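Local coordinates for chromosome partition protein Smc (Pyrococcus furiosus, PDB 5XNS) that is probably required for chromosome condensation and partitioning, its joined N- and C-terminal parts forming the ABC-type ATPase head of the SMC molecule, at residues 70-75 with 381-386; 100-105 with 114-119; 181-186 with 232-237; 339-344 with 366-371. One frame throughout, in Å; residues are numbered along the deposited sequence.

Contact 1 (70-75 with 381-386)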
# COMPACT_ATOMS: atom_id res chain seq x y z
N GLY A 70 -8.14 -4.24 -27.46
CA GLY A 70 -8.25 -5.34 -28.40
C GLY A 70 -6.92 -6.03 -28.66
O GLY A 70 -5.84 -5.50 -28.40
N SER A 71 -7.01 -7.24 -29.21
CA SER A 71 -5.83 -8.06 -29.45
C SER A 71 -6.04 -8.88 -30.71
O SER A 71 -7.07 -8.77 -31.38
CB SER A 71 -5.55 -8.96 -28.25
OG SER A 71 -6.70 -9.74 -27.98
N LYS A 72 -5.06 -9.74 -31.01
CA LYS A 72 -5.17 -10.65 -32.14
C LYS A 72 -6.54 -11.31 -32.20
O LYS A 72 -7.22 -11.26 -33.24
CB LYS A 72 -4.07 -11.72 -32.06
CG LYS A 72 -4.13 -12.80 -33.16
CD LYS A 72 -3.10 -13.89 -32.87
CE LYS A 72 -3.23 -15.10 -33.79
NZ LYS A 72 -2.28 -16.18 -33.35
N ASN A 73 -6.98 -11.91 -31.10
CA ASN A 73 -8.21 -12.70 -31.08
C ASN A 73 -9.34 -12.01 -30.35
O ASN A 73 -10.37 -12.64 -30.10
CB ASN A 73 -7.96 -14.07 -30.45
CG ASN A 73 -6.84 -14.82 -31.14
OD1 ASN A 73 -6.74 -14.83 -32.37
ND2 ASN A 73 -5.97 -15.44 -30.34
N GLU A 74 -9.20 -10.74 -29.98
CA GLU A 74 -10.25 -10.11 -29.20
C GLU A 74 -10.55 -8.71 -29.72
O GLU A 74 -9.65 -8.00 -30.19
CB GLU A 74 -9.87 -10.04 -27.71
CG GLU A 74 -9.70 -11.41 -27.09
CD GLU A 74 -9.65 -11.39 -25.58
OE1 GLU A 74 -10.23 -10.45 -24.98
OE2 GLU A 74 -9.05 -12.32 -24.99
N PRO A 75 -11.81 -8.29 -29.64
CA PRO A 75 -12.16 -6.91 -29.93
C PRO A 75 -11.82 -6.01 -28.75
O PRO A 75 -11.61 -6.50 -27.63
CB PRO A 75 -13.67 -6.98 -30.15
CG PRO A 75 -14.10 -8.03 -29.18
CD PRO A 75 -12.99 -9.07 -29.20
N MET A 381 1.88 -13.08 -21.10
CA MET A 381 1.06 -12.48 -22.14
C MET A 381 0.97 -13.44 -23.32
O MET A 381 2.00 -13.79 -23.92
CB MET A 381 1.61 -11.13 -22.58
CG MET A 381 0.54 -10.25 -23.18
SD MET A 381 1.09 -8.59 -23.55
CE MET A 381 2.17 -8.91 -24.94
N ARG A 382 -0.25 -13.90 -23.62
CA ARG A 382 -0.53 -14.83 -24.70
C ARG A 382 -1.39 -14.10 -25.74
O ARG A 382 -2.59 -13.87 -25.51
CB ARG A 382 -1.23 -16.08 -24.16
CG ARG A 382 -1.51 -17.18 -25.18
CD ARG A 382 -1.88 -18.50 -24.48
NE ARG A 382 -3.28 -18.52 -24.06
CZ ARG A 382 -4.28 -19.01 -24.80
NH1 ARG A 382 -4.04 -19.53 -26.00
NH2 ARG A 382 -5.53 -18.98 -24.33
N ASP A 383 -0.77 -13.72 -26.86
CA ASP A 383 -1.46 -13.08 -27.99
C ASP A 383 -1.99 -11.70 -27.60
O ASP A 383 -3.15 -11.36 -27.86
CB ASP A 383 -2.59 -13.97 -28.55
CG ASP A 383 -2.07 -15.22 -29.30
OD1 ASP A 383 -1.27 -15.07 -30.26
OD2 ASP A 383 -2.48 -16.34 -28.91
N GLY A 384 -1.12 -10.91 -26.97
CA GLY A 384 -1.50 -9.59 -26.50
C GLY A 384 -2.48 -9.58 -25.35
O GLY A 384 -3.05 -8.54 -25.05
N VAL A 385 -2.68 -10.72 -24.68
CA VAL A 385 -3.61 -10.81 -23.56
C VAL A 385 -2.89 -11.45 -22.38
O VAL A 385 -2.24 -12.50 -22.53
CB VAL A 385 -4.87 -11.60 -23.95
CG1 VAL A 385 -5.87 -11.60 -22.81
CG2 VAL A 385 -5.52 -11.02 -25.22
N SER A 386 -2.99 -10.83 -21.21
CA SER A 386 -2.32 -11.36 -20.03
C SER A 386 -3.17 -12.44 -19.37
O SER A 386 -4.39 -12.31 -19.26
CB SER A 386 -2.05 -10.24 -19.01
OG SER A 386 -1.13 -9.29 -19.53
O HOH W 1 -5.95 -12.31 -28.48

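Contact 2 (100-105 with 114-119)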
# COMPACT_ATOMS: atom_id res chain seq x y z
N VAL A 100 -16.28 -7.12 1.73
CA VAL A 100 -16.53 -5.81 1.13
C VAL A 100 -15.99 -5.85 -0.29
O VAL A 100 -14.81 -6.19 -0.50
CB VAL A 100 -15.88 -4.68 1.95
CG1 VAL A 100 -15.86 -3.39 1.14
CG2 VAL A 100 -16.60 -4.51 3.28
N VAL A 101 -16.85 -5.55 -1.26
CA VAL A 101 -16.47 -5.54 -2.67
C VAL A 101 -16.54 -4.10 -3.18
O VAL A 101 -17.57 -3.43 -3.05
CB VAL A 101 -17.36 -6.47 -3.50
CG1 VAL A 101 -16.85 -6.54 -4.94
CG2 VAL A 101 -17.38 -7.85 -2.87
N ILE A 102 -15.43 -3.62 -3.72
CA ILE A 102 -15.39 -2.35 -4.42
C ILE A 102 -15.15 -2.64 -5.89
O ILE A 102 -14.28 -3.45 -6.24
CB ILE A 102 -14.31 -1.42 -3.84
CG1 ILE A 102 -14.66 -1.10 -2.39
CG2 ILE A 102 -14.23 -0.13 -4.67
CD1 ILE A 102 -13.54 -0.45 -1.60
N ARG A 103 -15.95 -2.02 -6.74
CA ARG A 103 -15.90 -2.23 -8.18
C ARG A 103 -15.86 -0.87 -8.85
O ARG A 103 -16.61 0.03 -8.46
CB ARG A 103 -17.10 -3.05 -8.65
CG ARG A 103 -17.25 -3.24 -10.16
CD ARG A 103 -18.39 -4.22 -10.47
NE ARG A 103 -18.00 -5.61 -10.20
CZ ARG A 103 -18.38 -6.33 -9.14
NH1 ARG A 103 -19.21 -5.81 -8.22
NH2 ARG A 103 -17.94 -7.57 -8.99
N ARG A 104 -14.96 -0.69 -9.82
CA ARG A 104 -14.92 0.52 -10.62
C ARG A 104 -14.92 0.16 -12.10
O ARG A 104 -14.24 -0.78 -12.52
CB ARG A 104 -13.70 1.39 -10.30
CG ARG A 104 -13.59 2.65 -11.14
CD ARG A 104 -12.29 3.40 -10.85
NE ARG A 104 -12.14 4.58 -11.70
CZ ARG A 104 -11.10 5.41 -11.66
NH1 ARG A 104 -10.10 5.21 -10.80
NH2 ARG A 104 -11.06 6.45 -12.48
N ARG A 105 -15.69 0.92 -12.89
CA ARG A 105 -15.62 0.88 -14.35
C ARG A 105 -15.28 2.25 -14.89
O ARG A 105 -15.80 3.26 -14.41
CB ARG A 105 -16.94 0.47 -15.00
CG ARG A 105 -17.36 -0.92 -14.79
CD ARG A 105 -18.67 -1.15 -15.53
NE ARG A 105 -19.12 -2.51 -15.32
CZ ARG A 105 -20.26 -3.00 -15.79
NH1 ARG A 105 -20.58 -4.26 -15.54
NH2 ARG A 105 -21.07 -2.21 -16.49
N TYR A 114 -18.73 3.57 -9.74
CA TYR A 114 -18.29 2.77 -8.60
C TYR A 114 -19.47 2.02 -8.01
O TYR A 114 -20.60 2.50 -8.04
CB TYR A 114 -17.65 3.62 -7.50
CG TYR A 114 -16.36 4.33 -7.89
CD1 TYR A 114 -15.12 3.78 -7.58
CD2 TYR A 114 -16.39 5.55 -8.53
CE1 TYR A 114 -13.93 4.43 -7.92
CE2 TYR A 114 -15.22 6.21 -8.88
CZ TYR A 114 -14.00 5.65 -8.57
OH TYR A 114 -12.85 6.33 -8.92
N TRP A 115 -19.17 0.85 -7.45
CA TRP A 115 -20.12 0.05 -6.69
C TRP A 115 -19.50 -0.35 -5.35
O TRP A 115 -18.31 -0.68 -5.28
CB TRP A 115 -20.53 -1.19 -7.45
CG TRP A 115 -21.38 -0.93 -8.67
CD1 TRP A 115 -22.73 -1.05 -8.76
CD2 TRP A 115 -20.93 -0.54 -9.97
NE1 TRP A 115 -23.16 -0.75 -10.02
CE2 TRP A 115 -22.07 -0.43 -10.79
CE3 TRP A 115 -19.67 -0.26 -10.51
CZ2 TRP A 115 -21.99 -0.05 -12.13
CZ3 TRP A 115 -19.59 0.11 -11.84
CH2 TRP A 115 -20.75 0.22 -12.64
N LEU A 116 -20.32 -0.34 -4.30
CA LEU A 116 -19.94 -0.84 -2.99
C LEU A 116 -20.90 -1.97 -2.68
O LEU A 116 -22.11 -1.74 -2.52
CB LEU A 116 -20.03 0.27 -1.94
CG LEU A 116 -19.08 0.25 -0.73
CD1 LEU A 116 -19.76 0.88 0.48
CD2 LEU A 116 -18.55 -1.14 -0.41
N ASN A 117 -20.38 -3.20 -2.61
CA ASN A 117 -21.18 -4.39 -2.37
C ASN A 117 -22.46 -4.38 -3.20
O ASN A 117 -23.57 -4.50 -2.68
CB ASN A 117 -21.52 -4.54 -0.88
CG ASN A 117 -20.31 -4.89 -0.05
OD1 ASN A 117 -19.46 -5.68 -0.46
ND2 ASN A 117 -20.22 -4.30 1.14
N GLY A 118 -22.29 -4.18 -4.51
CA GLY A 118 -23.39 -4.23 -5.44
C GLY A 118 -24.18 -2.95 -5.62
O GLY A 118 -24.81 -2.77 -6.66
N ARG A 119 -24.16 -2.05 -4.64
CA ARG A 119 -24.90 -0.79 -4.74
C ARG A 119 -23.99 0.31 -5.27
O ARG A 119 -22.82 0.40 -4.89
CB ARG A 119 -25.46 -0.38 -3.38
CG ARG A 119 -26.29 -1.45 -2.67
CD ARG A 119 -27.61 -1.74 -3.38
NE ARG A 119 -28.58 -2.40 -2.50
CZ ARG A 119 -29.86 -2.64 -2.82
NH1 ARG A 119 -30.33 -2.26 -4.00
NH2 ARG A 119 -30.66 -3.24 -1.95

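Contact 3 (181-186 with 232-237)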
# COMPACT_ATOMS: atom_id res chain seq x y z
N GLU A 181 -14.51 26.89 19.41
CA GLU A 181 -15.87 27.32 19.17
C GLU A 181 -16.53 27.78 20.47
O GLU A 181 -17.17 28.84 20.51
CB GLU A 181 -16.67 26.19 18.53
CG GLU A 181 -18.04 26.60 18.08
CD GLU A 181 -17.97 27.56 16.93
OE1 GLU A 181 -17.14 27.34 16.02
OE2 GLU A 181 -18.75 28.55 16.95
N GLU A 182 -16.37 26.99 21.53
CA GLU A 182 -16.87 27.37 22.85
C GLU A 182 -16.25 28.68 23.33
O GLU A 182 -16.96 29.55 23.86
CB GLU A 182 -16.60 26.26 23.85
CG GLU A 182 -17.39 24.98 23.59
CD GLU A 182 -16.91 23.82 24.44
OE1 GLU A 182 -16.42 24.07 25.57
OE2 GLU A 182 -17.01 22.66 23.98
N LEU A 183 -14.93 28.82 23.17
CA LEU A 183 -14.26 30.07 23.53
C LEU A 183 -14.84 31.24 22.76
O LEU A 183 -15.11 32.31 23.32
CB LEU A 183 -12.76 29.96 23.24
CG LEU A 183 -11.71 30.52 24.20
CD1 LEU A 183 -10.52 31.08 23.41
CD2 LEU A 183 -12.25 31.55 25.19
N LYS A 184 -15.02 31.06 21.44
CA LYS A 184 -15.64 32.09 20.63
C LYS A 184 -16.97 32.54 21.22
O LYS A 184 -17.21 33.74 21.39
CB LYS A 184 -15.81 31.57 19.21
CG LYS A 184 -16.60 32.47 18.30
CD LYS A 184 -16.79 31.79 16.97
CE LYS A 184 -17.75 32.56 16.09
NZ LYS A 184 -17.74 31.98 14.73
N GLN A 185 -17.85 31.59 21.55
CA GLN A 185 -19.15 31.97 22.10
C GLN A 185 -18.99 32.67 23.44
O GLN A 185 -19.70 33.64 23.72
CB GLN A 185 -20.04 30.74 22.25
CG GLN A 185 -20.57 30.21 20.94
CD GLN A 185 -21.40 28.95 21.14
OE1 GLN A 185 -20.87 27.90 21.53
NE2 GLN A 185 -22.71 29.05 20.91
N ALA A 186 -18.06 32.20 24.28
CA ALA A 186 -17.84 32.85 25.56
C ALA A 186 -17.44 34.30 25.36
O ALA A 186 -17.99 35.20 26.02
CB ALA A 186 -16.77 32.09 26.34
N GLU A 232 -11.93 30.93 31.26
CA GLU A 232 -10.64 30.49 31.77
C GLU A 232 -10.51 28.98 31.68
O GLU A 232 -9.45 28.47 31.31
CB GLU A 232 -10.44 30.96 33.20
CG GLU A 232 -9.06 30.62 33.76
CD GLU A 232 -7.92 31.15 32.89
OE1 GLU A 232 -7.17 30.32 32.32
OE2 GLU A 232 -7.78 32.39 32.77
N SER A 233 -11.58 28.24 31.97
CA SER A 233 -11.45 26.79 31.92
C SER A 233 -11.33 26.28 30.48
O SER A 233 -10.67 25.27 30.25
CB SER A 233 -12.62 26.12 32.63
OG SER A 233 -13.80 26.21 31.86
N ILE A 234 -11.94 26.96 29.51
CA ILE A 234 -11.74 26.55 28.13
C ILE A 234 -10.29 26.78 27.72
O ILE A 234 -9.69 25.97 27.01
CB ILE A 234 -12.71 27.29 27.18
CG1 ILE A 234 -14.17 26.97 27.52
CG2 ILE A 234 -12.40 26.95 25.71
CD1 ILE A 234 -15.16 27.94 26.87
N ILE A 235 -9.69 27.89 28.17
CA ILE A 235 -8.31 28.16 27.79
C ILE A 235 -7.38 27.11 28.38
O ILE A 235 -6.42 26.67 27.72
CB ILE A 235 -7.92 29.59 28.20
CG1 ILE A 235 -8.59 30.60 27.25
CG2 ILE A 235 -6.39 29.75 28.22
CD1 ILE A 235 -8.56 32.02 27.76
N GLU A 236 -7.64 26.67 29.61
CA GLU A 236 -6.85 25.58 30.18
C GLU A 236 -7.03 24.30 29.38
O GLU A 236 -6.05 23.63 29.04
CB GLU A 236 -7.21 25.37 31.64
CG GLU A 236 -6.97 26.61 32.47
CD GLU A 236 -7.44 26.48 33.91
OE1 GLU A 236 -8.61 26.07 34.14
OE2 GLU A 236 -6.64 26.82 34.81
N PHE A 237 -8.28 23.95 29.05
CA PHE A 237 -8.54 22.76 28.25
C PHE A 237 -7.77 22.81 26.93
O PHE A 237 -7.13 21.82 26.54
CB PHE A 237 -10.04 22.61 28.00
CG PHE A 237 -10.41 21.39 27.19
CD1 PHE A 237 -10.33 20.11 27.74
CD2 PHE A 237 -10.86 21.51 25.89
CE1 PHE A 237 -10.68 18.99 27.00
CE2 PHE A 237 -11.22 20.40 25.15
CZ PHE A 237 -11.13 19.14 25.71

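Contact 4 (339-344 with 366-371)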
# COMPACT_ATOMS: atom_id res chain seq x y z
N LEU A 339 18.93 -2.80 -6.50
CA LEU A 339 19.44 -3.64 -5.42
C LEU A 339 20.03 -4.91 -6.00
O LEU A 339 19.40 -5.57 -6.85
CB LEU A 339 18.34 -3.99 -4.41
CG LEU A 339 17.58 -2.87 -3.70
CD1 LEU A 339 16.51 -3.48 -2.79
CD2 LEU A 339 18.51 -1.96 -2.90
N ASP A 340 21.22 -5.28 -5.54
CA ASP A 340 21.76 -6.58 -5.92
C ASP A 340 21.08 -7.68 -5.10
O ASP A 340 20.25 -7.44 -4.21
CB ASP A 340 23.28 -6.61 -5.77
CG ASP A 340 23.75 -6.44 -4.32
OD1 ASP A 340 23.01 -6.74 -3.36
OD2 ASP A 340 24.92 -6.05 -4.14
N ASP A 341 21.45 -8.92 -5.42
CA ASP A 341 20.80 -10.07 -4.82
C ASP A 341 20.97 -10.08 -3.31
O ASP A 341 20.04 -10.45 -2.58
CB ASP A 341 21.35 -11.36 -5.43
CG ASP A 341 20.74 -11.68 -6.78
OD1 ASP A 341 19.92 -10.87 -7.28
OD2 ASP A 341 21.07 -12.76 -7.34
N ALA A 342 22.15 -9.71 -2.81
CA ALA A 342 22.39 -9.69 -1.37
C ALA A 342 21.44 -8.72 -0.68
O ALA A 342 20.87 -9.03 0.39
CB ALA A 342 23.84 -9.31 -1.07
N ASN A 343 21.26 -7.54 -1.26
CA ASN A 343 20.32 -6.59 -0.68
C ASN A 343 18.87 -7.05 -0.85
O ASN A 343 18.05 -6.88 0.07
CB ASN A 343 20.54 -5.22 -1.31
CG ASN A 343 21.65 -4.45 -0.64
OD1 ASN A 343 21.78 -4.46 0.59
ND2 ASN A 343 22.46 -3.78 -1.43
N VAL A 344 18.52 -7.63 -2.00
CA VAL A 344 17.14 -8.08 -2.20
C VAL A 344 16.79 -9.14 -1.18
O VAL A 344 15.68 -9.16 -0.64
CB VAL A 344 16.94 -8.58 -3.64
CG1 VAL A 344 15.59 -9.27 -3.77
CG2 VAL A 344 16.99 -7.42 -4.60
N ARG A 366 12.60 -11.19 -9.39
CA ARG A 366 13.84 -11.55 -8.70
C ARG A 366 13.56 -12.79 -7.86
O ARG A 366 12.70 -12.76 -6.97
CB ARG A 366 14.32 -10.40 -7.82
CG ARG A 366 14.44 -9.06 -8.54
CD ARG A 366 15.61 -9.03 -9.52
NE ARG A 366 16.90 -9.07 -8.85
CZ ARG A 366 17.51 -8.01 -8.32
NH1 ARG A 366 16.92 -6.81 -8.36
NH2 ARG A 366 18.69 -8.15 -7.71
N ASP A 367 14.26 -13.89 -8.15
CA ASP A 367 13.91 -15.14 -7.48
C ASP A 367 14.21 -15.09 -5.99
O ASP A 367 13.54 -15.77 -5.21
CB ASP A 367 14.60 -16.35 -8.12
CG ASP A 367 16.12 -16.19 -8.25
OD1 ASP A 367 16.72 -15.37 -7.52
OD2 ASP A 367 16.71 -16.94 -9.06
N VAL A 368 15.18 -14.27 -5.58
CA VAL A 368 15.46 -14.13 -4.15
C VAL A 368 14.30 -13.46 -3.43
O VAL A 368 14.01 -13.77 -2.26
CB VAL A 368 16.78 -13.35 -3.96
CG1 VAL A 368 17.01 -13.14 -2.51
CG2 VAL A 368 17.94 -14.15 -4.54
N MET A 369 13.62 -12.52 -4.09
CA MET A 369 12.40 -11.95 -3.51
C MET A 369 11.27 -12.98 -3.51
O MET A 369 10.59 -13.20 -2.50
CB MET A 369 11.99 -10.70 -4.30
CG MET A 369 10.70 -10.06 -3.84
SD MET A 369 10.84 -9.45 -2.15
CE MET A 369 11.89 -8.03 -2.43
N MET A 370 11.12 -13.67 -4.64
CA MET A 370 10.10 -14.70 -4.86
C MET A 370 10.15 -15.82 -3.83
O MET A 370 9.10 -16.31 -3.37
CB MET A 370 10.37 -15.30 -6.24
CG MET A 370 9.27 -15.23 -7.19
SD MET A 370 9.99 -15.71 -8.78
CE MET A 370 10.53 -14.11 -9.33
N ALA A 371 11.36 -16.28 -3.49
CA ALA A 371 11.55 -17.46 -2.66
C ALA A 371 10.80 -17.38 -1.34
O ALA A 371 10.37 -18.40 -0.80
CB ALA A 371 13.05 -17.67 -2.40

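Contact 1 (70-75 with 381-386)
Lys72 and Asp383 hold the charged end of this contact between two surface loops of the SMC ATPase head, one before strand 80-87, the other the hairpin turn between strands 375-381 and 386-392. Lys72 sends CG anti to its backbone N (chi1 176°) and stays extended to its tip, a shape that carries the chain across to the carboxylate. There CD lies 3.4 Å from Asp383 OD1, and NZ makes a salt bridge to the same oxygen at 3.4 Å, weak as a hydrogen bond. Asn73 ND2 comes within 3.9 Å of Asp383 OD2, with amide and carboxylate planes turned 66° apart. Next to the charges, Ser71 has OG between its backbone N and carbonyl carbon (chi1 56°), which brings that oxygen to 3.3 Å from Val385 CG2. A water joins the loops: it hydrogen-bonds Ser71 OG at 2.7 Å, accepts from Asn73 N and donates to Asp383 O at 3.0 Å. Glu74 crosses Val385 at about a right angle, its OE2 3.8 Å from CG2 of that valine, while its OE1 accepts from Asn17 N. With alanine in place of Asp383, the Lys72 ammonium would probably lose its mate in this contact and its chain be free to swing. One long ion pair, one bridging water and a single valine thus join the loops by mainly polar, partly solvent-mediated links.

Contact 2 (100-105 with 114-119)
Tyr114, paired with Arg104 across a non-hydrogen-bonded site, lays its ring alongside the arginine chain in the hairpin of strands 99-106 and 112-116, part of the antiparallel sheet of the SMC ATPase head. Arg104 CG sits over one ring face, 4.1 Å from the centroid and 25° off the normal, a CH-pi contact. Beyond it, Tyr114 OH lies over one face of the guanidinium, while NH1 bonds Phe48 O and Gly52 O. Shortening Arg104 to an alanine is likely to uncover that tyrosine face and leave these two carbonyls without their donor. Trp115 forms the hydrogen-bonded pair with Arg103: its N donates to Arg103 O at 2.9 Å, and its O accepts from Arg103 N at 3.1 Å. On the face it shares with Arg103, its indole meets two arginine chains, CE3 being 3.9 Å from Arg103 CG and CH2 3.8 Å from Arg105 CD. Leu116 turns CD2 to Val100 CG1, 3.8 Å away, and opens a type I' turn to Arg119, leading into strand 119-121. Asn117 N bonds Val101 O almost straight (176°), and its OD1 takes Val101 N at 2.7 Å. A side-chain carbonyl thus replaces a backbone acceptor, and arginine methylenes give the rings an apolar surface, while the Arg105 guanidinium pairs with Glu81.

Contact 3 (181-186 with 232-237)
Glu182 and Ile234 meet within the antiparallel coiled coil that rises from the SMC head, where helix 170-200 runs beside helix 210-267. The short axes come within 9.6 Å at 157° between their N-to-C directions, and no hydrogen bond crosses between the segments, so the evidence for association is apolar contact. Glu182 offers its CB, which lies 3.7 Å from Ile234 CD1. The rest of its chain runs extended beyond CG, and OE2 forms a salt bridge with Lys178 on its own helix; the aliphatic base of the residue thus packs while the carboxylate pairs along the helix. Leu183 CA lies 6.3 Å from Ile234 CA, the nearest such pair between the segments. Its CB and CG both touch Ile234 CG2, the CB at 3.9 Å, and its CD2 reaches Ile235 CG1 at 4.3 Å. One turn after Glu182, Ala186 brings a methyl to the buried side, so that the isoleucine faces three residues of the opposing helix. Ile234 divides its branches among them: CG2, anti to the backbone N, goes to Leu183, while CG1, beside that N (chi1 -61°), carries the terminal methyl toward Glu182 and Ala186. At the Ala186 end the approach is looser, with its CB 4.5 Å from Ile234 CD1.

Contact 4 (339-344 with 366-371)
Two bends in the Arg366 chain, at chi2 (-71°) and chi3 (-68°), curl its guanidinium over to the Leu339 carbonyl and the Asp341 carboxylate. The site belongs to the P-loop ATPase fold of the SMC head and joins the start of helix 341-354 to the short helix 367-370. NH1 and NH2 of Arg366 grip one atom end-on: Leu339 O takes NH2 at 2.8 Å and NH1 at 3.2 Å, almost exactly in the guanidinium plane. NH2 also makes a salt bridge to Asp341 OD1 at 3.0 Å, nearly straight at 173°. Three bonds thus fix the rotation of the group, while Val344 CG2 lies over one face. NH1 further bonds a citrate, probably from the crystallisation liquor, and the Arg366 side chain is about 8 Å from that of the ATP-binding Lys39, so the arginine stands close to the nucleotide site. Asp340 N-caps helix 341-354, its OD1 accepting from Asn343 N at 2.8 Å. Asp367, on the short helix, forms a salt bridge with Arg40 of the Segregation and condensation protein A chain. Apolar packing completes the contact: the other methyl of Val344, CG1, lies 3.9 Å from Met369 CB.

How the contacts relate
All four contacts lie in the SMC head and its coiled coil, and contacts 2, 3 and 4 are nested inside the long loop closed by contact 1, yet no two touch or share an element. Contact 1 is a surface contact of loops with no buried residue taking part; the other three are partly buried. Contact 2 is local, two neighbouring strands tied mainly by backbone bonds, whereas contact 3 joins two consecutive helices, connected in this construct by an engineered linker, through apolar contacts without a hydrogen bond across. Contact 4 combines charge with apolar packing. Contacts 1 and 4, centres about 31 Å apart, are the two near ATP-binding residues; contact 3, about 66 Å from contact 1 between centres, stands far out along the coiled coil.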